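Long-range contacts in particle-associated lyase (Acinetobacter bacteriophage AP22, PDB 4Y9V), which serves as a phage tailspike that binds the capsular saccharide of Acinetobacter baumannii and probably depolymerises it as a polysaccharide lyase: residues G112-S117 against I209-N214; K75-K80 against F96-E101; W471-D476 against Q510-T515. All blocks are in the same frame, centred on the assembly; numbering follows the deposited sequence. Where two conformers were deposited one is given.

Interaction 1 of 3, residues G112-S117 against I209-N214; sequences GGFYAS and INFKFN. With EDO (1,2-ethanediol), chain E.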
loop_
_atom_site.group_PDB
_atom_site.type_symbol
_atom_site.label_atom_id
_atom_site.label_comp_id
_atom_site.label_asym_id
_atom_site.label_seq_id
_atom_site.Cartn_x
_atom_site.Cartn_y
_atom_site.Cartn_z
ATOM N N GLY A 112 -30.892 25.477 12.072
ATOM C CA GLY A 112 -31.056 24.086 12.457
ATOM C C GLY A 112 -29.785 23.244 12.292
ATOM O O GLY A 112 -28.784 23.672 11.710
ATOM N N GLY A 113 -29.883 22.006 12.754
ATOM C CA GLY A 113 -28.842 21.003 12.523
ATOM C C GLY A 113 -29.204 19.745 13.286
ATOM O O GLY A 113 -30.167 19.722 14.057
ATOM N N PHE A 114 -28.413 18.684 13.078
ATOM C CA PHE A 114 -28.505 17.462 13.854
ATOM C C PHE A 114 -27.201 17.283 14.645
ATOM O O PHE A 114 -26.109 17.449 14.100
ATOM C CB PHE A 114 -28.690 16.214 12.966
ATOM C CG PHE A 114 -30.060 15.991 12.365
ATOM C CD1 PHE A 114 -31.158 16.804 12.610
ATOM C CD2 PHE A 114 -30.230 14.909 11.524
ATOM C CE1 PHE A 114 -32.388 16.517 12.038
ATOM C CE2 PHE A 114 -31.469 14.607 10.976
ATOM C CZ PHE A 114 -32.551 15.440 11.219
ATOM N N TYR A 115 -27.332 16.877 15.896
ATOM C CA TYR A 115 -26.172 16.610 16.737
ATOM C C TYR A 115 -26.449 15.322 17.505
ATOM O O TYR A 115 -27.355 15.326 18.347
ATOM C CB TYR A 115 -25.890 17.782 17.706
ATOM C CG TYR A 115 -24.471 17.815 18.204
ATOM C CD1 TYR A 115 -23.933 16.794 18.983
ATOM C CD2 TYR A 115 -23.603 18.865 17.863
ATOM C CE1 TYR A 115 -22.616 16.820 19.424
ATOM C CE2 TYR A 115 -22.294 18.891 18.288
ATOM C CZ TYR A 115 -21.793 17.867 19.068
ATOM O OH TYR A 115 -20.479 17.905 19.436
ATOM N N ALA A 116 -25.714 14.269 17.242
ATOM C CA ALA A 116 -25.895 12.981 17.901
ATOM C C ALA A 116 -24.685 12.762 18.817
ATOM O O ALA A 116 -23.580 12.829 18.358
ATOM C CB ALA A 116 -25.972 11.878 16.876
ATOM N N SER A 117 -24.944 12.542 20.111
ATOM C CA SER A 117 -23.848 12.454 21.037
ATOM C C SER A 117 -24.060 11.398 22.114
ATOM O O SER A 117 -25.104 11.365 22.768
ATOM C CB SER A 117 -23.631 13.782 21.733
ATOM O OG SER A 117 -22.446 13.855 22.486
ATOM N N ILE A 209 -23.165 6.607 21.848
ATOM C CA ILE A 209 -24.447 6.613 21.120
ATOM C C ILE A 209 -24.322 5.792 19.837
ATOM O O ILE A 209 -23.288 5.800 19.173
ATOM C CB ILE A 209 -24.887 8.049 20.793
ATOM C CG1 ILE A 209 -26.367 8.071 20.342
ATOM C CG2 ILE A 209 -23.988 8.749 19.758
ATOM C CD1 ILE A 209 -26.964 9.476 20.248
ATOM N N ASN A 210 -25.442 5.133 19.455
ATOM C CA ASN A 210 -25.550 4.441 18.180
ATOM C C ASN A 210 -26.636 5.132 17.321
ATOM O O ASN A 210 -27.821 4.788 17.399
ATOM C CB ASN A 210 -25.828 2.946 18.370
ATOM C CG ASN A 210 -25.618 2.171 17.078
ATOM O OD1 ASN A 210 -25.439 2.756 16.037
ATOM N ND2 ASN A 210 -25.639 0.845 17.145
ATOM N N PHE A 211 -26.215 6.133 16.570
ATOM C CA PHE A 211 -27.038 6.955 15.708
ATOM C C PHE A 211 -26.818 6.501 14.281
ATOM O O PHE A 211 -25.693 6.566 13.796
ATOM C CB PHE A 211 -26.657 8.414 15.880
ATOM C CG PHE A 211 -27.435 9.349 14.983
ATOM C CD1 PHE A 211 -28.698 9.763 15.337
ATOM C CD2 PHE A 211 -26.915 9.822 13.785
ATOM C CE1 PHE A 211 -29.454 10.616 14.531
ATOM C CE2 PHE A 211 -27.616 10.681 12.985
ATOM C CZ PHE A 211 -28.902 11.079 13.361
ATOM N N LYS A 212 -27.868 6.002 13.637
ATOM C CA LYS A 212 -27.782 5.332 12.329
ATOM C C LYS A 212 -28.671 6.001 11.313
ATOM O O LYS A 212 -29.744 6.538 11.628
ATOM C CB LYS A 212 -28.224 3.837 12.461
ATOM C CG LYS A 212 -27.331 3.096 13.447
ATOM C CD LYS A 212 -27.713 1.637 13.426
ATOM C CE LYS A 212 -27.352 0.913 12.127
ATOM N NZ LYS A 212 -27.593 -0.583 12.314
ATOM N N PHE A 213 -28.257 5.887 10.051
ATOM C CA PHE A 213 -29.083 6.333 8.941
ATOM C C PHE A 213 -28.604 5.599 7.694
ATOM O O PHE A 213 -27.406 5.401 7.490
ATOM C CB PHE A 213 -29.017 7.850 8.725
ATOM C CG PHE A 213 -27.610 8.412 8.635
ATOM C CD1 PHE A 213 -26.979 8.808 9.795
ATOM C CD2 PHE A 213 -26.944 8.555 7.441
ATOM C CE1 PHE A 213 -25.705 9.322 9.779
ATOM C CE2 PHE A 213 -25.660 9.070 7.407
ATOM C CZ PHE A 213 -25.021 9.430 8.579
ATOM N N ASN A 214 -29.545 5.244 6.824
ATOM C CA ASN A 214 -29.222 4.750 5.505
ATOM C C ASN A 214 -28.784 5.881 4.573
ATOM O O ASN A 214 -27.911 5.708 3.703
ATOM C CB ASN A 214 -30.395 3.992 4.888
ATOM C CG ASN A 214 -31.618 4.846 4.683
ATOM O OD1 ASN A 214 -31.942 5.701 5.499
ATOM N ND2 ASN A 214 -32.330 4.673 3.574
HETATM C C1 EDO E . -22.738 6.374 15.364
HETATM O O1 EDO E . -23.450 6.831 16.506
HETATM C C2 EDO E . -23.035 4.907 15.168
HETATM O O2 EDO E . -22.484 4.210 16.282
#
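A116 and F211 meet at the tight centre of this contact. The A116 methyl sits over one face of the F211 ring, displaced toward its rim, with CB 3.9 Å from the ring centroid and 26° off the normal. CG anti to the backbone N (chi1 178°) sends the F211 side chain toward A116, and chi2 turns its face to the methyl. I209 flanks the alanine: its CG2 packs 3.5 Å from the carbonyl carbon of S117, and its CD1 lies against the S117 backbone. F114 adds a looser touch, CD2 to CZ of F211 at 4.5 Å, and its ring belongs to a wider aromatic cluster with F92, F106 and F108. No hydrogen bond joins the two segments. They belong to different sheets of what is consistent with the first coils of a right-handed parallel beta-helix, the pectin-lyase-like architecture of this tailspike, so that their inward side chains fill the interior between the walls. Looser and more polar is the backbone edge at I209-F211, where an ethanediol, probably from the crystallisation liquor, bridges the chain: F211 N donates to its O1 at 2.9 Å, almost straight at 174°, and the same O1 donates to I209 O at 2.9 Å. N210 and K212, partly exposed and facing away from A116, pack on T102 of the second subunit.

Interaction 2 of 3, residues K75-K80 against F96-E101; sequences KKLHVK and FEFVNE. With EDO (1,2-ethanediol), chain G; EDO (1,2-ethanediol), chain J; EDO (1,2-ethanediol), chain B.
L77 leans on a pair of phenylalanines of the neighbouring strand: CB lies 3.8 Å from CZ of F96, and CD2 lies 4.2 Å from CE1 of F98. The edge of F96 stands over the centre of one F98 face, while CG2 of V79 fits at the F98 edge. With CG anti to the backbone N (chi1 -180°), L77 carries its branch into this hollow, where V69 of helix 63-71 also packs on L77. Further along the same face, V79 presses against the N100 amide, its CB and CG2 both close to OD1; that buried oxygen has no hydrogen-bond partner in the model, whereas ND2 of N100 is bound by Y215 O. Strands 77-79 and 96-100 run parallel, their axes 4.7 Å apart, in a four-stranded parallel sheet that also holds 45-46 and 211-213, consistent with the first stacked strands of the parallel beta-helix. Four backbone bonds zip the pair, from L77 N to E97 O at one end to E101 N and V79 O at the other. On the opposite face V99 is the bump: its CG2 rides over one face of the H78 imidazole, 4.2 Å from the centroid, and also touches CE of K76 at 3.6 Å. K76 lies extended alongside E97, and a water that accepts from K76 NZ lies within bonding distance of E97 OE1. Around this rim the trimer closes, with K76 packing on V99 of the second subunit and V99 on K76 of the third.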
loop_
_atom_site.group_PDB
_atom_site.type_symbol
_atom_site.label_atom_id
_atom_site.label_comp_id
_atom_site.label_asym_id
_atom_site.label_seq_id
_atom_site.Cartn_x
_atom_site.Cartn_y
_atom_site.Cartn_z
ATOM N N LYS A 75 -37.239 3.886 18.224
ATOM C CA LYS A 75 -35.875 3.460 17.881
ATOM C C LYS A 75 -35.602 3.296 16.411
ATOM O O LYS A 75 -34.418 3.021 16.042
ATOM C CB LYS A 75 -35.572 2.146 18.599
ATOM C CG LYS A 75 -35.519 2.264 20.118
ATOM C CD LYS A 75 -35.658 1.074 20.964
ATOM C CE LYS A 75 -35.456 1.485 22.436
ATOM N NZ LYS A 75 -36.546 2.392 22.953
ATOM N N LYS A 76 -36.615 3.477 15.575
ATOM C CA LYS A 76 -36.364 3.392 14.134
ATOM C C LYS A 76 -37.495 4.154 13.482
ATOM O O LYS A 76 -38.673 3.791 13.629
ATOM C CB LYS A 76 -36.312 1.924 13.735
ATOM C CG LYS A 76 -35.942 1.693 12.289
ATOM C CD LYS A 76 -35.795 0.211 12.026
ATOM C CE LYS A 76 -35.469 -0.119 10.618
ATOM N NZ LYS A 76 -35.089 -1.575 10.406
ATOM N N LEU A 77 -37.132 5.203 12.737
ATOM C CA LEU A 77 -38.124 6.062 12.112
ATOM C C LEU A 77 -37.980 6.030 10.592
ATOM O O LEU A 77 -36.893 6.337 10.060
ATOM C CB LEU A 77 -37.960 7.507 12.581
ATOM C CG LEU A 77 -38.966 8.517 11.991
ATOM C CD1 LEU A 77 -40.364 8.257 12.505
ATOM C CD2 LEU A 77 -38.500 9.937 12.246
ATOM N N HIS A 78 -39.059 5.703 9.909
ATOM C CA HIS A 78 -39.132 5.748 8.443
ATOM C C HIS A 78 -39.657 7.113 8.024
ATOM O O HIS A 78 -40.625 7.611 8.605
ATOM C CB HIS A 78 -40.046 4.641 7.928
ATOM C CG HIS A 78 -39.519 3.288 8.180
ATOM N ND1 HIS A 78 -39.589 2.623 9.365
ATOM C CD2 HIS A 78 -38.846 2.492 7.289
ATOM C CE1 HIS A 78 -38.926 1.409 9.171
ATOM N NE2 HIS A 78 -38.514 1.348 7.927
ATOM N N VAL A 79 -39.027 7.707 7.018
ATOM C CA VAL A 79 -39.375 9.050 6.538
ATOM C C VAL A 79 -39.638 9.028 5.040
ATOM O O VAL A 79 -38.774 8.604 4.255
ATOM C CB VAL A 79 -38.293 10.072 6.903
ATOM C CG1 VAL A 79 -38.673 11.456 6.417
ATOM C CG2 VAL A 79 -38.020 10.067 8.399
ATOM N N LYS A 80 -40.806 9.523 4.648
ATOM C CA LYS A 80 -41.193 9.692 3.262
ATOM C C LYS A 80 -40.440 10.821 2.631
ATOM O O LYS A 80 -40.176 11.882 3.225
ATOM C CB LYS A 80 -42.696 9.984 3.223
ATOM C CG LYS A 80 -43.297 10.196 1.853
ATOM C CD LYS A 80 -44.828 10.333 1.858
ATOM C CE LYS A 80 -45.399 10.704 0.531
ATOM N NZ LYS A 80 -45.285 9.584 -0.455
ATOM N N PHE A 96 -30.766 6.011 17.890
ATOM C CA PHE A 96 -31.818 6.393 16.967
ATOM C C PHE A 96 -31.406 5.963 15.581
ATOM O O PHE A 96 -30.243 6.127 15.237
ATOM C CB PHE A 96 -32.024 7.921 17.024
ATOM C CG PHE A 96 -33.284 8.380 16.345
ATOM C CD1 PHE A 96 -33.308 8.717 15.008
ATOM C CD2 PHE A 96 -34.451 8.455 17.082
ATOM C CE1 PHE A 96 -34.508 9.145 14.397
ATOM C CE2 PHE A 96 -35.609 8.874 16.479
ATOM C CZ PHE A 96 -35.663 9.206 15.150
ATOM N N GLU A 97 -32.355 5.493 14.786
ATOM C CA GLU A 97 -32.102 5.090 13.410
ATOM C C GLU A 97 -33.118 5.723 12.464
ATOM O O GLU A 97 -34.328 5.559 12.679
ATOM C CB GLU A 97 -32.157 3.571 13.278
ATOM C CG GLU A 97 -31.961 3.089 11.842
ATOM C CD GLU A 97 -31.853 1.599 11.640
ATOM O OE1 GLU A 97 -32.048 0.836 12.618
ATOM O OE2 GLU A 97 -31.552 1.178 10.483
ATOM N N PHE A 98 -32.628 6.410 11.447
ATOM C CA PHE A 98 -33.456 6.848 10.335
ATOM C C PHE A 98 -33.410 5.826 9.197
ATOM O O PHE A 98 -32.339 5.329 8.825
ATOM C CB PHE A 98 -32.924 8.157 9.712
ATOM C CG PHE A 98 -33.217 9.391 10.517
ATOM C CD1 PHE A 98 -34.444 10.060 10.355
ATOM C CD2 PHE A 98 -32.295 9.955 11.413
ATOM C CE1 PHE A 98 -34.698 11.232 11.024
ATOM C CE2 PHE A 98 -32.573 11.132 12.085
ATOM C CZ PHE A 98 -33.771 11.777 11.887
ATOM N N VAL A 99 -34.581 5.612 8.575
ATOM C CA VAL A 99 -34.702 4.933 7.297
ATOM C C VAL A 99 -35.407 5.925 6.369
ATOM O O VAL A 99 -36.631 6.052 6.361
ATOM C CB VAL A 99 -35.447 3.602 7.364
ATOM C CG1 VAL A 99 -35.375 2.923 6.000
ATOM C CG2 VAL A 99 -34.912 2.718 8.448
ATOM N N ASN A 100 -34.607 6.692 5.621
ATOM C CA ASN A 100 -35.096 7.777 4.795
ATOM C C ASN A 100 -35.194 7.378 3.328
ATOM O O ASN A 100 -34.243 6.822 2.793
ATOM C CB ASN A 100 -34.177 8.986 4.937
ATOM C CG ASN A 100 -34.198 9.542 6.348
ATOM O OD1 ASN A 100 -35.163 9.456 7.053
ATOM N ND2 ASN A 100 -33.076 10.157 6.751
ATOM N N GLU A 101 -36.309 7.683 2.671
ATOM C CA GLU A 101 -36.396 7.528 1.234
ATOM C C GLU A 101 -35.411 8.488 0.560
ATOM O O GLU A 101 -35.189 9.609 1.052
ATOM C CB GLU A 101 -37.828 7.760 0.757
ATOM C CG GLU A 101 -38.814 6.691 1.185
ATOM C CD GLU A 101 -40.188 6.864 0.560
ATOM O OE1 GLU A 101 -40.534 8.024 0.191
ATOM O OE2 GLU A 101 -40.962 5.883 0.449
HETATM C C1 EDO G . -42.651 6.333 4.696
HETATM O O1 EDO G . -42.592 6.797 5.987
HETATM C C2 EDO G . -41.279 5.897 4.124
HETATM O O2 EDO G . -40.804 4.721 4.714
HETATM C C1 EDO J . -40.267 1.689 15.844
HETATM O O1 EDO J . -38.952 1.624 16.411
HETATM C C2 EDO J . -41.321 1.542 16.896
HETATM O O2 EDO J . -41.314 2.624 17.803
HETATM C C1 EDO B . -43.072 4.167 -1.648
HETATM O O1 EDO B . -41.956 4.950 -2.091
HETATM C C2 EDO B . -44.360 4.908 -1.821
HETATM O O2 EDO B . -44.655 5.138 -3.183
HETATM O O HOH W 1 -33.006 0.554 15.173
HETATM O O HOH W 2 -32.925 -1.700 12.118
HETATM O O HOH W 3 -42.682 8.556 -1.378
#

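Interaction 3 of 3, residues W471-D476 against Q510-T515; sequences WAWVED and QSTLAT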
loop_
_atom_site.group_PDB
_atom_site.type_symbol
_atom_site.label_atom_id
_atom_site.label_comp_id
_atom_site.label_asym_id
_atom_site.label_seq_id
_atom_site.Cartn_x
_atom_site.Cartn_y
_atom_site.Cartn_z
ATOM N N TRP A 471 18.753 18.978 -2.864
ATOM C CA TRP A 471 17.850 17.931 -2.396
ATOM C C TRP A 471 17.492 18.123 -0.922
ATOM O O TRP A 471 16.308 18.045 -0.580
ATOM C CB TRP A 471 18.442 16.539 -2.668
ATOM C CG TRP A 471 18.284 16.123 -4.109
ATOM C CD1 TRP A 471 19.153 16.329 -5.142
ATOM C CD2 TRP A 471 17.152 15.459 -4.647
ATOM N NE1 TRP A 471 18.622 15.805 -6.308
ATOM C CE2 TRP A 471 17.390 15.259 -6.037
ATOM C CE3 TRP A 471 15.954 14.972 -4.099
ATOM C CZ2 TRP A 471 16.477 14.621 -6.868
ATOM C CZ3 TRP A 471 15.051 14.321 -4.936
ATOM C CH2 TRP A 471 15.311 14.151 -6.305
ATOM N N ALA A 472 18.467 18.333 -0.039
ATOM C CA ALA A 472 18.208 18.487 1.386
ATOM C C ALA A 472 18.959 19.686 1.962
ATOM O O ALA A 472 20.142 19.872 1.678
ATOM C CB ALA A 472 18.643 17.234 2.155
ATOM N N TRP A 473 18.268 20.430 2.833
ATOM C CA TRP A 473 18.903 21.518 3.587
ATOM C C TRP A 473 18.159 21.680 4.907
ATOM O O TRP A 473 16.930 21.620 4.931
ATOM C CB TRP A 473 18.867 22.819 2.810
ATOM C CG TRP A 473 19.663 23.927 3.431
ATOM C CD1 TRP A 473 20.893 23.859 4.024
ATOM C CD2 TRP A 473 19.283 25.315 3.473
ATOM N NE1 TRP A 473 21.302 25.099 4.436
ATOM C CE2 TRP A 473 20.342 26.017 4.117
ATOM C CE3 TRP A 473 18.160 26.036 3.046
ATOM C CZ2 TRP A 473 20.293 27.401 4.312
ATOM C CZ3 TRP A 473 18.110 27.395 3.241
ATOM C CH2 TRP A 473 19.171 28.066 3.891
ATOM N N VAL A 474 18.910 21.885 5.990
ATOM C CA VAL A 474 18.385 22.148 7.333
ATOM C C VAL A 474 19.220 23.289 7.901
ATOM O O VAL A 474 20.439 23.179 7.924
ATOM C CB VAL A 474 18.494 20.899 8.225
ATOM C CG1 VAL A 474 18.000 21.217 9.633
ATOM C CG2 VAL A 474 17.752 19.716 7.633
ATOM N N GLU A 475 18.582 24.374 8.388
ATOM C CA GLU A 475 19.362 25.495 8.878
ATOM C C GLU A 475 18.491 26.419 9.746
ATOM O O GLU A 475 17.269 26.513 9.568
ATOM C CB GLU A 475 19.981 26.263 7.699
ATOM C CG GLU A 475 21.048 27.320 8.100
ATOM C CD GLU A 475 22.087 26.747 9.008
ATOM O OE1 GLU A 475 23.070 26.157 8.500
ATOM O OE2 GLU A 475 21.915 26.828 10.250
ATOM N N ASP A 476 19.169 27.146 10.626
ATOM C CA ASP A 476 18.508 28.184 11.416
ATOM C C ASP A 476 17.989 29.296 10.491
ATOM O O ASP A 476 18.444 29.453 9.362
ATOM C CB ASP A 476 19.472 28.731 12.468
ATOM C CG ASP A 476 18.800 29.511 13.593
ATOM O OD1 ASP A 476 17.540 29.442 13.733
ATOM O OD2 ASP A 476 19.541 30.217 14.336
ATOM N N GLN A 510 26.265 26.166 8.094
ATOM C CA GLN A 510 26.711 25.839 9.452
ATOM C C GLN A 510 26.084 24.551 9.981
ATOM O O GLN A 510 26.798 23.689 10.522
ATOM C CB GLN A 510 26.417 27.003 10.386
ATOM C CG GLN A 510 26.786 26.709 11.824
ATOM C CD GLN A 510 26.778 27.931 12.710
ATOM O OE1 GLN A 510 27.290 28.971 12.326
ATOM N NE2 GLN A 510 26.212 27.819 13.912
ATOM N N SER A 511 24.758 24.441 9.926
ATOM C CA SER A 511 24.157 23.277 10.582
ATOM C C SER A 511 24.459 21.980 9.856
ATOM O O SER A 511 24.676 20.950 10.520
ATOM C CB SER A 511 22.631 23.457 10.719
ATOM O OG SER A 511 22.335 24.538 11.607
ATOM N N THR A 512 24.461 21.962 8.527
ATOM C CA THR A 512 24.723 20.727 7.813
ATOM C C THR A 512 26.211 20.325 7.852
ATOM O O THR A 512 26.512 19.155 7.549
ATOM C CB THR A 512 24.218 20.761 6.366
ATOM O OG1 THR A 512 24.876 21.843 5.706
ATOM C CG2 THR A 512 22.713 20.901 6.286
ATOM N N LEU A 513 27.103 21.243 8.229
ATOM C CA LEU A 513 28.532 20.980 8.305
ATOM C C LEU A 513 29.019 20.830 9.739
ATOM O O LEU A 513 30.241 20.663 9.971
ATOM C CB LEU A 513 29.284 22.095 7.590
ATOM C CG LEU A 513 29.045 22.209 6.082
ATOM C CD1 LEU A 513 29.699 23.440 5.531
ATOM C CD2 LEU A 513 29.506 20.945 5.406
ATOM N N ALA A 514 28.156 20.888 10.725
ATOM C CA ALA A 514 28.607 20.830 12.114
ATOM C C ALA A 514 29.237 19.499 12.426
ATOM O O ALA A 514 28.936 18.480 11.813
ATOM C CB ALA A 514 27.412 21.134 13.042
ATOM N N THR A 515 30.127 19.549 13.415
ATOM C CA THR A 515 30.997 18.429 13.763
ATOM C C THR A 515 30.313 17.093 13.867
ATOM O O THR A 515 30.701 16.045 13.334
ATOM C CB THR A 515 31.745 18.748 15.072
ATOM O OG1 THR A 515 32.436 19.959 14.962
ATOM C CG2 THR A 515 32.831 17.691 15.214
#
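OE2 of E475 is gripped by two donors, the S511 hydroxyl and the backbone N of D476. S511 OG donates to E475 OE2 over 2.7 Å, arriving 39° out of the carboxylate plane; D476 N donates to the same E475 OE2 at 2.8 Å from the anti side, and both come from the same face of that plane. The other oxygen, OE1 of E475, takes S511 N on its syn lone pair in a nearly straight bond of 2.8 Å and 172°. One serine thus holds both carboxylate oxygens, through its amide and its hydroxyl, and S509 OG adds a further bond to OE1, fixing the group against rotation. So many donors would probably stabilise the negative charge in this buried setting. CG of E475 lies anti to its N and the chain bends at chi2 (51°), bringing the carboxylate to the loop. Its CB rests on one face of the W473 indole, 3.3 Å above the plane, and W473 NE1 is also bound by S509 OG. Beside the carboxylate the T512 methyl covers V474 O, CG2 to O 3.6 Å, and the T512 side chain crosses that of W473 at about a right angle, CG2 4.1 Å from CD1. V474 O is buried here without a hydrogen-bond partner in the model. Next to E475, the D476 carboxylate is held by a salt bridge to R481 and by Y482 N. The arrangement is that of a loop pinned through a buried carboxylate to strand 470-476, in the last turns of the pectin-lyase-like beta-helix.

Overall arrangement
From the N terminus, interaction 2 comes first, closing a turn of chain of 15 residues, with two short strands in it, between neighbouring parallel strands. Interaction 1 then spans 91 residues, which include most of the first Ig-like domain, and brings the chain back to strand 211-213. Interaction 3 closes a 33-residue excursion near the other end of the beta-helix, joining strand 470-476 to the loop before strand 518-531. The three follow in series; none nests or crosses. Strand 211-213 of interaction 1 neighbours strand 96-100 of interaction 2 in one sheet, while 112-117 lies in another; both contacts reach the second subunit. Interaction 3 stands apart, its centre about 52 Å from that of interaction 1.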